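Local coordinates for protein acetate CoA-transferase subunit beta (Escherichia coli DH5[alpha], PDB 5DBN) that transfers coenzyme A from acetyl-CoA to acetoacetate and other short-chain fatty acids, through a covalent enzyme-CoA intermediate, and so activates them for degradation, at residues G100-E105 and R153-L158; A107-W112 and H162-L167. All blocks are in the same frame, centred on the assembly; numbering follows the deposited sequence.

Contact 1: residues G100-E105 and R153-L158; sequences GLQVDE and RCTMPL
Q102 reaches across to the loop 153-158 and lets its carbonyl oxygen take up two successive backbone N-H groups. T155 N lies in the plane of the amide, 3.0 Å from Q102 OE1, whereas M156 N approaches from above that plane, although its N-H points nearly straight at Q102 OE1 (166°). Glutamine suits the site because its chain, extended beyond CG (chi2 -176°), is long enough to bring a neutral acceptor to two neighbouring N-H groups of an irregular loop. The extended side chain of M156 crosses that of Q102 at about a right angle, with M156 CG 3.8 Å from Q102 CD, and T155 CG2 lies beside the amide nitrogen. Two residues along the strand, D104 also accepts from the loop, but a single N-H: C154 N meets the anti lone pair of D104 OD2 at 3.0 Å, while D104 OD1 receives N108 N. Side chains at alternate positions of strand 102-104 thus face the loop, and V103 between them turns away. At its start the strand carries a classic beta bulge, L101 and Q102 both facing A110 of the neighbouring strand. C154, small and buried like Q102 and D104, fits between the two acceptors, its SG 3.9 Å from Q102 CB. Both ends of the contact are looser. L101 meets M156 SD with its CB (3.9 Å) and, a little farther off, its CD1. T155 and R153 lie on the solvent side; R153 lays its aliphatic CD near D104 OD2, but its NH1 stays 4.4 Å from that oxygen, too far for a salt bridge, though the opposite charges may still attract weakly.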
ATOM      1  N   GLY B 100      -0.973  17.799  24.673  1.00 30.52           N
ATOM      2  CA  GLY B 100      -0.048  17.054  25.501  1.00 30.61           C
ATOM      3  C   GLY B 100      -0.473  16.954  26.948  1.00 31.23           C
ATOM      4  O   GLY B 100      -1.091  17.868  27.496  1.00 32.48           O
ATOM      5  N   LEU B 101      -0.150  15.820  27.560  1.00 30.70           N
ATOM      6  CA  LEU B 101      -0.323  15.637  28.993  1.00 30.79           C
ATOM      7  C   LEU B 101       1.011  15.903  29.666  1.00 29.36           C
ATOM      8  O   LEU B 101       1.070  16.533  30.720  1.00 30.97           O
ATOM      9  CB  LEU B 101      -0.808  14.223  29.319  1.00 32.48           C
ATOM     10  CG  LEU B 101      -2.145  13.799  28.714  1.00 34.19           C
ATOM     11  CD1 LEU B 101      -2.283  12.287  28.738  1.00 34.93           C
ATOM     12  CD2 LEU B 101      -3.292  14.457  29.470  1.00 36.20           C
ATOM     13  N   GLN B 102       2.081  15.430  29.034  1.00 28.15           N
ATOM     14  CA  GLN B 102       3.429  15.607  29.559  1.00 27.85           C
ATOM     15  C   GLN B 102       4.482  15.635  28.453  1.00 27.68           C
ATOM     16  O   GLN B 102       4.362  14.944  27.439  1.00 25.97           O
ATOM     17  CB  GLN B 102       3.758  14.494  30.561  1.00 28.32           C
ATOM     18  CG  GLN B 102       2.919  14.542  31.826  1.00 29.79           C
ATOM     19  CD  GLN B 102       3.320  13.506  32.852  1.00 29.95           C
ATOM     20  OE1 GLN B 102       4.016  12.537  32.546  1.00 28.61           O
ATOM     21  NE2 GLN B 102       2.882  13.714  34.089  1.00 31.27           N
ATOM     22  N   VAL B 103       5.513  16.447  28.672  1.00 28.22           N
ATOM     23  CA  VAL B 103       6.691  16.495  27.813  1.00 27.72           C
ATOM     24  C   VAL B 103       7.905  16.613  28.727  1.00 28.73           C
ATOM     25  O   VAL B 103       7.804  17.209  29.798  1.00 30.14           O
ATOM     26  CB  VAL B 103       6.640  17.684  26.825  1.00 28.11           C
ATOM     27  CG1 VAL B 103       7.883  17.711  25.941  1.00 26.94           C
ATOM     28  CG2 VAL B 103       5.383  17.618  25.972  1.00 27.49           C
ATOM     29  N   ASP B 104       9.041  16.044  28.327  1.00 28.73           N
ATOM     30  CA  ASP B 104      10.242  16.129  29.156  1.00 31.00           C
ATOM     31  C   ASP B 104      11.499  16.542  28.394  1.00 31.48           C
ATOM     32  O   ASP B 104      11.482  16.711  27.173  1.00 30.98           O
ATOM     33  CB  ASP B 104      10.489  14.796  29.879  1.00 32.95           C
ATOM     34  CG  ASP B 104      10.658  13.620  28.928  1.00 34.36           C
ATOM     35  OD1 ASP B 104      11.100  13.813  27.777  1.00 34.57           O
ATOM     36  OD2 ASP B 104      10.359  12.483  29.350  1.00 35.73           O
ATOM     37  N   GLU B 105      12.584  16.711  29.146  1.00 32.62           N
ATOM     38  CA  GLU B 105      13.846  17.213  28.616  1.00 34.04           C
ATOM     39  C   GLU B 105      14.422  16.317  27.523  1.00 34.67           C
ATOM     40  O   GLU B 105      15.213  16.772  26.695  1.00 35.23           O
ATOM     41  CB  GLU B 105      14.866  17.356  29.753  1.00 35.54           C
ATOM     42  CG  GLU B 105      15.205  16.041  30.445  1.00 36.18           C
ATOM     43  CD  GLU B 105      15.993  16.227  31.730  1.00 38.26           C
ATOM     44  OE1 GLU B 105      15.736  17.210  32.460  1.00 39.24           O
ATOM     45  OE2 GLU B 105      16.868  15.381  32.015  1.00 39.47           O
ATOM     46  N   ARG B 153      11.264  13.556  33.347  1.00 36.63           N
ATOM     47  CA  ARG B 153      10.914  12.302  32.699  1.00 37.47           C
ATOM     48  C   ARG B 153       9.419  12.082  32.843  1.00 35.03           C
ATOM     49  O   ARG B 153       8.881  12.182  33.946  1.00 35.76           O
ATOM     50  CB  ARG B 153      11.693  11.135  33.312  1.00 42.65           C
ATOM     51  CG  ARG B 153      11.335   9.759  32.752  1.00 46.38           C
ATOM     52  CD  ARG B 153      11.549   9.686  31.246  1.00 48.83           C
ATOM     53  NE  ARG B 153      11.445   8.320  30.729  1.00 52.03           N
ATOM     54  CZ  ARG B 153      10.311   7.728  30.361  1.00 53.61           C
ATOM     55  NH1 ARG B 153       9.152   8.367  30.447  1.00 53.60           N
ATOM     56  NH2 ARG B 153      10.338   6.483  29.903  1.00 54.95           N
ATOM     57  N   CYS B 154       8.749  11.794  31.732  1.00 32.34           N
ATOM     58  CA  CYS B 154       7.314  11.544  31.756  1.00 31.28           C
ATOM     59  C   CYS B 154       7.010  10.378  32.691  1.00 32.56           C
ATOM     60  O   CYS B 154       7.709   9.366  32.671  1.00 33.23           O
ATOM     61  CB  CYS B 154       6.793  11.244  30.350  1.00 29.23           C
ATOM     62  SG  CYS B 154       6.869  12.642  29.205  1.00 30.94           S
ATOM     63  N   THR B 155       5.975  10.527  33.513  1.00 33.38           N
ATOM     64  CA  THR B 155       5.564   9.459  34.418  1.00 36.45           C
ATOM     65  C   THR B 155       4.395   8.696  33.802  1.00 35.25           C
ATOM     66  O   THR B 155       4.144   7.543  34.149  1.00 36.52           O
ATOM     67  CB  THR B 155       5.170  10.004  35.813  1.00 41.02           C
ATOM     68  OG1 THR B 155       4.925   8.912  36.709  1.00 44.94           O
ATOM     69  CG2 THR B 155       3.936  10.882  35.730  1.00 41.35           C
ATOM     70  N   MET B 156       3.687   9.350  32.885  1.00 33.30           N
ATOM     71  CA  MET B 156       2.578   8.722  32.179  1.00 32.79           C
ATOM     72  C   MET B 156       3.099   7.955  30.962  1.00 30.84           C
ATOM     73  O   MET B 156       4.202   8.228  30.487  1.00 30.50           O
ATOM     74  CB  MET B 156       1.552   9.769  31.746  1.00 33.10           C
ATOM     75  CG  MET B 156       0.956  10.568  32.893  1.00 30.70           C
ATOM     76  SD  MET B 156      -0.290  11.746  32.330  1.00 57.86           S
ATOM     77  CE  MET B 156      -0.713  12.557  33.867  1.00 36.92           C
ATOM     78  N   PRO B 157       2.307   6.995  30.454  1.00 29.82           N
ATOM     79  CA  PRO B 157       2.726   6.206  29.288  1.00 29.27           C
ATOM     80  C   PRO B 157       3.046   7.066  28.067  1.00 28.22           C
ATOM     81  O   PRO B 157       2.253   7.929  27.683  1.00 28.36           O
ATOM     82  CB  PRO B 157       1.515   5.306  29.020  1.00 29.90           C
ATOM     83  CG  PRO B 157       0.812   5.216  30.328  1.00 31.23           C
ATOM     84  CD  PRO B 157       1.006   6.547  30.979  1.00 30.82           C
ATOM     85  N   LEU B 158       4.205   6.826  27.467  1.00 27.78           N
ATOM     86  CA  LEU B 158       4.665   7.637  26.349  1.00 26.44           C
ATOM     87  C   LEU B 158       3.841   7.413  25.087  1.00 25.66           C
ATOM     88  O   LEU B 158       3.372   6.308  24.821  1.00 26.79           O
ATOM     89  CB  LEU B 158       6.133   7.340  26.041  1.00 26.61           C
ATOM     90  CG  LEU B 158       7.157   7.606  27.142  1.00 28.17           C
ATOM     91  CD1 LEU B 158       8.557   7.300  26.636  1.00 28.32           C
ATOM     92  CD2 LEU B 158       7.072   9.038  27.630  1.00 28.19           C
TER

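Contact 2: residues A107-W112 and H162-L167; sequences ANLANW and HAVHML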
ATOM      1  N   ALA B 107      12.671  15.135  25.235  1.00 32.30           N
ATOM      2  CA  ALA B 107      11.734  15.328  24.130  1.00 31.17           C
ATOM      3  C   ALA B 107      10.729  14.184  23.996  1.00 30.01           C
ATOM      4  O   ALA B 107      10.103  14.026  22.947  1.00 29.14           O
ATOM      5  CB  ALA B 107      12.500  15.513  22.816  1.00 31.17           C
ATOM      6  N   ASN B 108      10.554  13.403  25.059  1.00 30.47           N
ATOM      7  CA  ASN B 108       9.533  12.362  25.065  1.00 31.11           C
ATOM      8  C   ASN B 108       8.150  12.992  25.187  1.00 30.98           C
ATOM      9  O   ASN B 108       8.016  14.108  25.689  1.00 31.30           O
ATOM     10  CB  ASN B 108       9.763  11.370  26.206  1.00 32.80           C
ATOM     11  CG  ASN B 108      11.141  10.739  26.165  1.00 34.82           C
ATOM     12  OD1 ASN B 108      11.686  10.478  25.094  1.00 35.06           O
ATOM     13  ND2 ASN B 108      11.712  10.488  27.338  1.00 36.75           N
ATOM     14  N   LEU B 109       7.128  12.278  24.720  1.00 30.29           N
ATOM     15  CA  LEU B 109       5.757  12.781  24.749  1.00 29.13           C
ATOM     16  C   LEU B 109       4.795  11.746  25.313  1.00 28.85           C
ATOM     17  O   LEU B 109       4.912  10.554  25.037  1.00 28.81           O
ATOM     18  CB  LEU B 109       5.301  13.186  23.346  1.00 28.35           C
ATOM     19  CG  LEU B 109       3.856  13.680  23.217  1.00 28.60           C
ATOM     20  CD1 LEU B 109       3.657  14.995  23.960  1.00 29.49           C
ATOM     21  CD2 LEU B 109       3.459  13.811  21.761  1.00 27.65           C
ATOM     22  N   ALA B 110       3.846  12.227  26.108  1.00 28.91           N
ATOM     23  CA  ALA B 110       2.727  11.423  26.579  1.00 29.16           C
ATOM     24  C   ALA B 110       1.447  12.233  26.401  1.00 29.52           C
ATOM     25  O   ALA B 110       1.322  13.324  26.962  1.00 30.37           O
ATOM     26  CB  ALA B 110       2.920  11.024  28.031  1.00 29.93           C
ATOM     27  N   ASN B 111       0.507  11.722  25.608  1.00 28.79           N
ATOM     28  CA  ASN B 111      -0.720  12.467  25.333  1.00 28.83           C
ATOM     29  C   ASN B 111      -1.873  11.590  24.854  1.00 29.77           C
ATOM     30  O   ASN B 111      -2.754  12.063  24.133  1.00 30.07           O
ATOM     31  CB  ASN B 111      -0.449  13.567  24.296  1.00 27.42           C
ATOM     32  CG  ASN B 111      -0.370  13.038  22.869  1.00 25.38           C
ATOM     33  OD1 ASN B 111      -0.018  11.886  22.631  1.00 25.30           O
ATOM     34  ND2 ASN B 111      -0.693  13.897  21.911  1.00 25.66           N
ATOM     35  N   TRP B 112      -1.875  10.322  25.259  1.00 30.91           N
ATOM     36  CA  TRP B 112      -2.939   9.404  24.859  1.00 32.31           C
ATOM     37  C   TRP B 112      -3.545   8.630  26.025  1.00 34.17           C
ATOM     38  O   TRP B 112      -4.560   7.957  25.856  1.00 35.19           O
ATOM     39  CB  TRP B 112      -2.422   8.422  23.803  1.00 32.49           C
ATOM     40  CG  TRP B 112      -1.484   7.369  24.315  1.00 33.27           C
ATOM     41  CD1 TRP B 112      -0.147   7.506  24.546  1.00 33.27           C
ATOM     42  CD2 TRP B 112      -1.809   6.012  24.642  1.00 33.52           C
ATOM     43  NE1 TRP B 112       0.380   6.321  24.999  1.00 33.65           N
ATOM     44  CE2 TRP B 112      -0.621   5.387  25.066  1.00 33.46           C
ATOM     45  CE3 TRP B 112      -2.992   5.266  24.617  1.00 33.75           C
ATOM     46  CZ2 TRP B 112      -0.579   4.053  25.466  1.00 33.52           C
ATOM     47  CZ3 TRP B 112      -2.947   3.941  25.014  1.00 34.19           C
ATOM     48  CH2 TRP B 112      -1.750   3.349  25.432  1.00 33.91           C
ATOM     49  N   HIS B 162      11.660  10.924  22.242  1.00 31.09           N
ATOM     50  CA  HIS B 162      12.550  11.815  21.498  1.00 31.83           C
ATOM     51  C   HIS B 162      11.931  12.340  20.203  1.00 30.07           C
ATOM     52  O   HIS B 162      12.602  12.390  19.171  1.00 30.62           O
ATOM     53  CB  HIS B 162      13.857  11.085  21.175  1.00 34.17           C
ATOM     54  CG  HIS B 162      14.390  10.269  22.313  1.00 36.68           C
ATOM     55  ND1 HIS B 162      14.820  10.831  23.497  1.00 37.36           N
ATOM     56  CD2 HIS B 162      14.573   8.934  22.441  1.00 37.92           C
ATOM     57  CE1 HIS B 162      15.237   9.875  24.308  1.00 38.52           C
ATOM     58  NE2 HIS B 162      15.099   8.715  23.692  1.00 38.83           N
ATOM     59  N   ALA B 163      10.664  12.740  20.265  1.00 28.43           N
ATOM     60  CA  ALA B 163       9.907  13.097  19.065  1.00 27.32           C
ATOM     61  C   ALA B 163       9.545  14.583  18.980  1.00 26.58           C
ATOM     62  O   ALA B 163       9.311  15.102  17.888  1.00 27.59           O
ATOM     63  CB  ALA B 163       8.643  12.257  18.996  1.00 27.32           C
ATOM     64  N   VAL B 164       9.487  15.264  20.121  1.00 24.59           N
ATOM     65  CA  VAL B 164       9.037  16.657  20.158  1.00 23.17           C
ATOM     66  C   VAL B 164      10.114  17.636  19.692  1.00 23.29           C
ATOM     67  O   VAL B 164      11.261  17.570  20.135  1.00 24.02           O
ATOM     68  CB  VAL B 164       8.580  17.057  21.580  1.00 22.85           C
ATOM     69  CG1 VAL B 164       8.066  18.492  21.601  1.00 22.91           C
ATOM     70  CG2 VAL B 164       7.504  16.108  22.080  1.00 22.10           C
ATOM     71  N   HIS B 165       9.728  18.549  18.803  1.00 24.17           N
ATOM     72  CA  HIS B 165      10.628  19.591  18.306  1.00 26.35           C
ATOM     73  C   HIS B 165      10.346  20.940  18.960  1.00 27.45           C
ATOM     74  O   HIS B 165      11.266  21.704  19.246  1.00 28.09           O
ATOM     75  CB  HIS B 165      10.507  19.737  16.787  1.00 25.42           C
ATOM     76  CG  HIS B 165      10.987  18.544  16.023  1.00 25.40           C
ATOM     77  ND1 HIS B 165      10.136  17.711  15.329  1.00 23.91           N
ATOM     78  CD2 HIS B 165      12.232  18.045  15.840  1.00 26.12           C
ATOM     79  CE1 HIS B 165      10.835  16.750  14.753  1.00 23.91           C
ATOM     80  NE2 HIS B 165      12.110  16.930  15.048  1.00 25.72           N
ATOM     81  N   MET B 166       9.069  21.224  19.192  1.00 26.34           N
ATOM     82  CA  MET B 166       8.644  22.521  19.702  1.00 26.94           C
ATOM     83  C   MET B 166       7.524  22.365  20.724  1.00 26.66           C
ATOM     84  O   MET B 166       6.539  21.667  20.474  1.00 25.42           O
ATOM     85  CB  MET B 166       8.186  23.412  18.544  1.00 26.88           C
ATOM     86  CG  MET B 166       7.867  24.848  18.929  1.00 29.28           C
ATOM     87  SD  MET B 166       7.299  25.808  17.510  1.00 34.96           S
ATOM     88  CE  MET B 166       7.162  27.447  18.221  1.00 35.19           C
ATOM     89  N   LEU B 167       7.692  23.006  21.878  1.00 27.17           N
ATOM     90  CA  LEU B 167       6.671  23.013  22.919  1.00 27.83           C
ATOM     91  C   LEU B 167       6.205  24.444  23.166  1.00 29.37           C
ATOM     92  O   LEU B 167       7.005  25.313  23.516  1.00 30.27           O
ATOM     93  CB  LEU B 167       7.209  22.395  24.209  1.00 27.29           C
ATOM     94  CG  LEU B 167       6.283  22.474  25.424  1.00 28.41           C
ATOM     95  CD1 LEU B 167       4.972  21.752  25.146  1.00 27.88           C
ATOM     96  CD2 LEU B 167       6.961  21.896  26.653  1.00 28.44           C
TER
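The backbone oxygen of A107 is gripped by two consecutive N-H groups of the opposing loop. V164 N gives the straighter bond, 3.1 Å from A107 O with an angle of 171° at the hydrogen, and lies on a lone pair in the carbonyl plane; A163 N, at 3.0 Å from A107 O, comes from well above that plane. One residue earlier in the loop, H162 N bonds to N108 OD1 at 2.9 Å, in the plane of the amide. N108 starts out away from the loop, but with CG beside its own backbone N (chi1 -56°) the amide swings back toward it. The same oxygen also sits over one face of the H162 imidazole, 3.5 Å above the ring plane and offset toward the rim, the amide and ring planes being 62° apart. The ring's own ND1 is bonded to E106 O, just before A107. With an alanine at N108, H162 N would probably lose its acceptor and the imidazole the amide oxygen over its face. Farther along the segments, toward L109 and V164, the contact becomes apolar. V164 CG2 packs 3.9 Å from L109 CB, and the methyl of A107 lies 3.6 Å from V164 O, where alanine is small enough to let the backbones approach. A branched valine fits here because one methyl can meet L109 while its body stays near A107. F176 of strand 172-177 touches both A107 and V164, and I137 of strand 135-138 touches L109 and V164. Two N-H groups at A107 O and one at N108 OD1 thus join the residues just before strand 109-110 to the loop leading into strand 166-168 of the main, largely parallel sheet of this CoA-transferase fold.

In the fold
The centres of the two contacts lie about 7 Å apart, on the same side of the chain's centre. Along the chain their segments alternate: 100-105, 107-112, 153-158, then 162-167. Strands 102-104 and 109-110 are antiparallel neighbours in a small three-stranded sheet completed by strand 150-151, and L101 N probably bonds to A110 O between them. L158 O of contact 1 probably accepts W112 NE1 of contact 2, a second bond between the two contacts. Contact 1 therefore holds the loop leaving strand 150-151 against this small sheet, while contact 2 ties the sheet to the entry of strand 166-168 in the large eight-stranded sheet, away from the predicted active-site glutamate.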